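Putative heme binding protein (Tannerella forsythia, PDB 6EU8) probably binds heme as a member of the HmuY-like family, and is captured here in its heme-free form. Local coordinates at residues D77-E82 / M133-P138; G83-T88 / N137-T142. One frame throughout, in Å; residues are numbered along the deposited sequence.

Contact 1: residues D77-E82 / M133-P138; sequences DIRTNE and MAKVNP
Ile-78 and Arg-79, on edge strand 77-80 of a four-stranded antiparallel sheet, lie across Lys-135 to Asn-137, where strand 127-136 of the large antiparallel sheet runs out. The two strand axes pass 5.9 Å apart at 82°, almost a right angle, so they cannot pair in ladder fashion. The backbones share one direct bond instead: Asn-137 N donates to Ile-78 O at 2.9 Å, nearly straight (168° at the hydrogen) and in the carbonyl plane. Water 1 makes a second bridge beside it, accepting from Ile-78 N at 3.0 Å and donating to Asn-137 O at 3.3 Å. Arg-79 and Lys-135 carry the side-chain packing. Arg-79 CG sits between backbone N and carbonyl carbon (chi1 69°), which lays CB, CG and CD against the carbonyl oxygen of Lys-135, with Arg-79 CB 3.4 Å from Lys-135 O. That oxygen is buried without a partner in the model. Further out the two long chains slant across each other; Lys-135 CD lies over one face of the guanidinium near its rim, 3.7 Å from Arg-79 NH2. Arg-79 NE donates to Thr-80 O of the next residue at 3.1 Å, from outside the carbonyl plane, while NH1 forms a salt bridge with Glu-62. Nearby, Asp-107 OD1 accepts from both Asn-137 ND2 and Thr-80 OG1, joining the two segments through a third strand. Arg-79 NH2 and Lys-135 NZ are 4.6 Å apart, a proximity that the carboxylates of Glu-62 and, more weakly, Asp-107 would be expected to ease electrostatically.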
loop_
_atom_site.group_PDB
_atom_site.type_symbol
_atom_site.label_atom_id
_atom_site.label_comp_id
_atom_site.label_asym_id
_atom_site.label_seq_id
_atom_site.Cartn_x
_atom_site.Cartn_y
_atom_site.Cartn_z
ATOM N N ASP A 77 -2.885 3.940 0.730
ATOM C CA ASP A 77 -1.802 3.925 -0.291
ATOM C C ASP A 77 -1.082 2.571 -0.270
ATOM O O ASP A 77 -0.705 2.065 0.793
ATOM C CB ASP A 77 -0.773 4.998 0.021
ATOM C CG ASP A 77 -1.369 6.373 0.154
ATOM O OD1 ASP A 77 -1.931 6.873 -0.838
ATOM O OD2 ASP A 77 -1.250 6.991 1.240
ATOM N N ILE A 78 -0.875 2.000 -1.459
ATOM C CA ILE A 78 -0.228 0.677 -1.618
ATOM C C ILE A 78 0.941 0.850 -2.572
ATOM O O ILE A 78 0.769 1.440 -3.672
ATOM C CB ILE A 78 -1.151 -0.394 -2.247
ATOM C CG1 ILE A 78 -2.555 -0.340 -1.668
ATOM C CG2 ILE A 78 -0.537 -1.786 -2.085
ATOM C CD1 ILE A 78 -2.633 -0.718 -0.247
ATOM N N ARG A 79 2.131 0.401 -2.155
ATOM C CA ARG A 79 3.288 0.344 -3.064
ATOM C C ARG A 79 3.838 -1.078 -3.121
ATOM O O ARG A 79 3.453 -1.949 -2.351
ATOM C CB ARG A 79 4.394 1.316 -2.657
ATOM C CG ARG A 79 5.102 0.942 -1.367
ATOM C CD ARG A 79 6.379 1.717 -1.144
ATOM N NE ARG A 79 7.427 1.285 -2.073
ATOM C CZ ARG A 79 8.730 1.456 -1.876
ATOM N NH1 ARG A 79 9.199 2.059 -0.786
ATOM N NH2 ARG A 79 9.581 0.978 -2.812
ATOM N N THR A 80 4.786 -1.266 -4.047
ATOM C CA THR A 80 5.503 -2.530 -4.207
ATOM C C THR A 80 6.998 -2.325 -3.953
ATOM O O THR A 80 7.474 -1.192 -3.855
ATOM C CB THR A 80 5.297 -3.097 -5.637
ATOM O OG1 THR A 80 5.986 -2.290 -6.607
ATOM C CG2 THR A 80 3.823 -3.208 -5.978
ATOM N N ASN A 81 7.740 -3.445 -3.900
ATOM C CA ASN A 81 9.219 -3.394 -3.755
ATOM C C ASN A 81 9.845 -3.523 -5.143
ATOM O O ASN A 81 10.322 -4.614 -5.521
ATOM C CB ASN A 81 9.705 -4.489 -2.796
ATOM C CG ASN A 81 11.167 -4.343 -2.432
ATOM O OD1 ASN A 81 11.818 -3.376 -2.829
ATOM N ND2 ASN A 81 11.683 -5.277 -1.648
ATOM N N GLU A 82 9.847 -2.423 -5.898
ATOM C CA GLU A 82 10.244 -2.401 -7.319
ATOM C C GLU A 82 9.498 -3.453 -8.165
ATOM O O GLU A 82 10.094 -4.169 -9.005
ATOM C CB GLU A 82 11.785 -2.551 -7.453
ATOM C CG GLU A 82 12.593 -1.426 -6.833
ATOM C CD GLU A 82 14.089 -1.729 -6.831
ATOM O OE1 GLU A 82 14.605 -2.121 -7.890
ATOM O OE2 GLU A 82 14.738 -1.628 -5.777
ATOM N N MET A 133 9.206 12.957 -0.466
ATOM C CA MET A 133 9.058 12.062 -1.574
ATOM C C MET A 133 8.488 10.731 -1.083
ATOM O O MET A 133 8.914 10.265 -0.036
ATOM C CB MET A 133 10.462 11.788 -2.164
ATOM C CG MET A 133 11.136 12.956 -2.860
ATOM S SD MET A 133 10.367 13.575 -4.375
ATOM C CE MET A 133 9.533 12.135 -5.024
ATOM N N ALA A 134 7.556 10.158 -1.833
ATOM C CA ALA A 134 7.009 8.841 -1.545
ATOM C C ALA A 134 6.729 8.074 -2.842
ATOM O O ALA A 134 6.547 8.671 -3.904
ATOM C CB ALA A 134 5.742 8.931 -0.669
ATOM N N LYS A 135 6.723 6.758 -2.732
ATOM C CA LYS A 135 6.419 5.854 -3.849
ATOM C C LYS A 135 5.071 5.181 -3.603
ATOM O O LYS A 135 4.836 4.658 -2.512
ATOM C CB LYS A 135 7.514 4.771 -4.009
ATOM C CG LYS A 135 8.868 5.327 -4.400
ATOM C CD LYS A 135 9.958 4.254 -4.457
ATOM C CE LYS A 135 11.293 4.847 -4.885
ATOM N NZ LYS A 135 12.415 4.362 -4.033
ATOM N N VAL A 136 4.202 5.194 -4.626
ATOM C CA VAL A 136 2.876 4.596 -4.587
ATOM C C VAL A 136 2.604 3.929 -5.942
ATOM O O VAL A 136 3.039 4.441 -6.977
ATOM C CB VAL A 136 1.753 5.633 -4.264
ATOM C CG1 VAL A 136 2.010 6.271 -2.896
ATOM C CG2 VAL A 136 1.638 6.721 -5.333
ATOM N N ASN A 137 1.853 2.848 -5.958
ATOM C CA ASN A 137 1.504 2.196 -7.224
ATOM C C ASN A 137 0.168 2.729 -7.738
ATOM O O ASN A 137 -0.840 2.658 -7.005
ATOM C CB ASN A 137 1.434 0.685 -7.062
ATOM C CG ASN A 137 1.346 -0.005 -8.412
ATOM O OD1 ASN A 137 0.279 -0.173 -8.969
ATOM N ND2 ASN A 137 2.504 -0.318 -8.968
ATOM N N PRO A 138 0.133 3.281 -8.977
ATOM C CA PRO A 138 -1.090 3.928 -9.473
ATOM C C PRO A 138 -2.213 2.949 -9.866
ATOM O O PRO A 138 -3.366 3.370 -9.960
ATOM C CB PRO A 138 -0.588 4.705 -10.695
ATOM C CG PRO A 138 0.569 3.922 -11.169
ATOM C CD PRO A 138 1.232 3.386 -9.949
HETATM O O HOH W 1 -1.695 3.390 -3.949
#

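Contact 2: residues G83-T88 / N137-T142; sequences GEAIAT and NPVLKT
Val-139 rests a methyl group on the backbone of strand 84-87, so the closest approach is between a side chain and a peptide bond. CG1 stands over the face of the Ile-86 to Ala-87 peptide, 3.5 Å from Ala-87 N and 3.6 Å from Ile-86 C. The torsion explains the reach: with CG1 anti to the backbone N (chi1 168°), one methyl goes to this peptide and the other to the preceding carbonyl, Val-139 CG2 lying 3.7 Å from Ala-85 O. Ala-85 and Ala-87 aim their methyl groups at the loop from the same side of the strand, and both touch Val-139 CG1. Ala-85 CB also meets the branch point of Leu-140, 4.0 Å from its CG, and the amide oxygen of Asn-137, 3.8 Å from OD1. Strand 84-87 belongs to the large antiparallel sheet, between strands 105-111 and 160-163. The turn at 137-142 follows strand 127-136 and packs against strand 84-87. An Asx motif starts that turn: Leu-140 N donates to Asn-137 OD1 at 3.0 Å, nearly linear (166°), in the carbonyl plane and on a lone pair. Val-139 N adds a weak bond to the same oxygen, while ND2 donates to the backbone oxygen of Lys-105 as well as to Asp-107. Both amide ends being engaged, the amide that Ala-85 touches is fixed in its rotation. Phe-160 on the adjoining strand extends the apolar patch, touching Ala-87, Leu-140 and Thr-142. Where the 3-10 segment begins, Val-139 O accepts two bonds from one residue, Thr-142 OG1 at 2.8 Å and Thr-142 N at 3.0 Å.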
loop_
_atom_site.group_PDB
_atom_site.type_symbol
_atom_site.label_atom_id
_atom_site.label_comp_id
_atom_site.label_asym_id
_atom_site.label_seq_id
_atom_site.Cartn_x
_atom_site.Cartn_y
_atom_site.Cartn_z
ATOM N N GLY A 83 8.190 -3.550 -7.947
ATOM C CA GLY A 83 7.295 -4.418 -8.700
ATOM C C GLY A 83 6.414 -3.719 -9.695
ATOM O O GLY A 83 6.614 -2.549 -10.016
ATOM N N GLU A 84 5.449 -4.451 -10.240
ATOM C CA GLU A 84 4.509 -3.883 -11.213
ATOM C C GLU A 84 3.175 -4.606 -11.142
ATOM O O GLU A 84 3.128 -5.795 -10.767
ATOM C CB GLU A 84 5.124 -3.864 -12.627
ATOM C CG GLU A 84 5.569 -5.232 -13.152
ATOM C CD GLU A 84 6.312 -5.175 -14.493
ATOM O OE1 GLU A 84 6.550 -4.082 -15.043
ATOM O OE2 GLU A 84 6.636 -6.255 -15.007
ATOM N N ALA A 85 2.087 -3.883 -11.461
ATOM C CA ALA A 85 0.724 -4.401 -11.257
ATOM C C ALA A 85 -0.250 -4.110 -12.400
ATOM O O ALA A 85 -0.079 -3.145 -13.135
ATOM C CB ALA A 85 0.158 -3.796 -9.959
ATOM N N ILE A 86 -1.259 -4.985 -12.515
ATOM C CA ILE A 86 -2.494 -4.783 -13.302
ATOM C C ILE A 86 -3.729 -5.084 -12.484
ATOM O O ILE A 86 -3.688 -5.843 -11.520
ATOM C CB ILE A 86 -2.604 -5.682 -14.585
ATOM C CG1 ILE A 86 -2.606 -7.180 -14.231
ATOM C CG2 ILE A 86 -1.503 -5.351 -15.545
ATOM C CD1 ILE A 86 -2.858 -8.090 -15.425
ATOM N N ALA A 87 -4.841 -4.438 -12.871
ATOM C CA ALA A 87 -6.168 -4.814 -12.417
ATOM C C ALA A 87 -6.820 -5.645 -13.512
ATOM O O ALA A 87 -7.066 -5.135 -14.608
ATOM C CB ALA A 87 -7.032 -3.595 -12.114
ATOM N N THR A 88 -7.095 -6.891 -13.181
ATOM C CA THR A 88 -7.827 -7.776 -14.088
ATOM C C THR A 88 -9.310 -7.448 -14.052
ATOM O O THR A 88 -9.792 -6.768 -13.133
ATOM C CB THR A 88 -7.655 -9.277 -13.766
ATOM O OG1 THR A 88 -8.461 -9.689 -12.657
ATOM C CG2 THR A 88 -6.187 -9.680 -13.528
ATOM N N ASN A 137 1.853 2.848 -5.958
ATOM C CA ASN A 137 1.504 2.196 -7.224
ATOM C C ASN A 137 0.168 2.729 -7.738
ATOM O O ASN A 137 -0.840 2.658 -7.005
ATOM C CB ASN A 137 1.434 0.685 -7.062
ATOM C CG ASN A 137 1.346 -0.005 -8.412
ATOM O OD1 ASN A 137 0.279 -0.173 -8.969
ATOM N ND2 ASN A 137 2.504 -0.318 -8.968
ATOM N N PRO A 138 0.133 3.281 -8.977
ATOM C CA PRO A 138 -1.090 3.928 -9.473
ATOM C C PRO A 138 -2.213 2.949 -9.866
ATOM O O PRO A 138 -3.366 3.370 -9.960
ATOM C CB PRO A 138 -0.588 4.705 -10.695
ATOM C CG PRO A 138 0.569 3.922 -11.169
ATOM C CD PRO A 138 1.232 3.386 -9.949
ATOM N N VAL A 139 -1.880 1.673 -10.124
ATOM C CA VAL A 139 -2.875 0.630 -10.354
ATOM C C VAL A 139 -3.465 0.153 -9.003
ATOM O O VAL A 139 -4.687 0.154 -8.817
ATOM C CB VAL A 139 -2.307 -0.559 -11.201
ATOM C CG1 VAL A 139 -3.251 -1.767 -11.194
ATOM C CG2 VAL A 139 -2.020 -0.082 -12.633
ATOM N N LEU A 140 -2.612 -0.197 -8.048
ATOM C CA LEU A 140 -3.117 -0.689 -6.769
ATOM C C LEU A 140 -3.933 0.366 -6.026
ATOM O O LEU A 140 -4.802 -0.002 -5.273
ATOM C CB LEU A 140 -1.993 -1.259 -5.910
ATOM C CG LEU A 140 -1.308 -2.500 -6.516
ATOM C CD1 LEU A 140 -0.034 -2.853 -5.752
ATOM C CD2 LEU A 140 -2.265 -3.670 -6.586
ATOM N N LYS A 141 -3.691 1.644 -6.290
ATOM C CA LYS A 141 -4.472 2.746 -5.641
ATOM C C LYS A 141 -5.957 2.609 -5.925
ATOM O O LYS A 141 -6.805 2.986 -5.090
ATOM C CB LYS A 141 -3.976 4.095 -6.155
ATOM C CG LYS A 141 -4.526 5.341 -5.448
ATOM C CD LYS A 141 -4.133 6.612 -6.209
ATOM C CE LYS A 141 -4.977 7.814 -5.826
ATOM N NZ LYS A 141 -4.421 8.504 -4.645
ATOM N N THR A 142 -6.290 2.039 -7.075
ATOM C CA THR A 142 -7.693 1.845 -7.453
ATOM C C THR A 142 -8.468 0.782 -6.669
ATOM O O THR A 142 -9.669 0.583 -6.935
ATOM C CB THR A 142 -7.851 1.592 -8.961
ATOM O OG1 THR A 142 -7.424 0.266 -9.317
ATOM C CG2 THR A 142 -7.110 2.650 -9.771
#

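Asn-137 belongs to both contacts: its backbone N works in contact 1 and its side-chain oxygen in contact 2, so one residue joins the backbone bond of contact 1 to the turn that presents Val-139 in contact 2. On the partner side, strands 77-80 and 84-87 are consecutive in the chain but lie in different sheets. Contact 1 is buried near the middle of the molecule and combines one direct and one water-mediated backbone link with the packing of Arg-79 on Lys-135. Contact 2, its centre about 10 Å from that of contact 1, is partly buried and apolar across the interface, its bonds serving the turn internally. Leu-140 bridges them: its CD1 packs 3.9 Å from Ile-78 CG2.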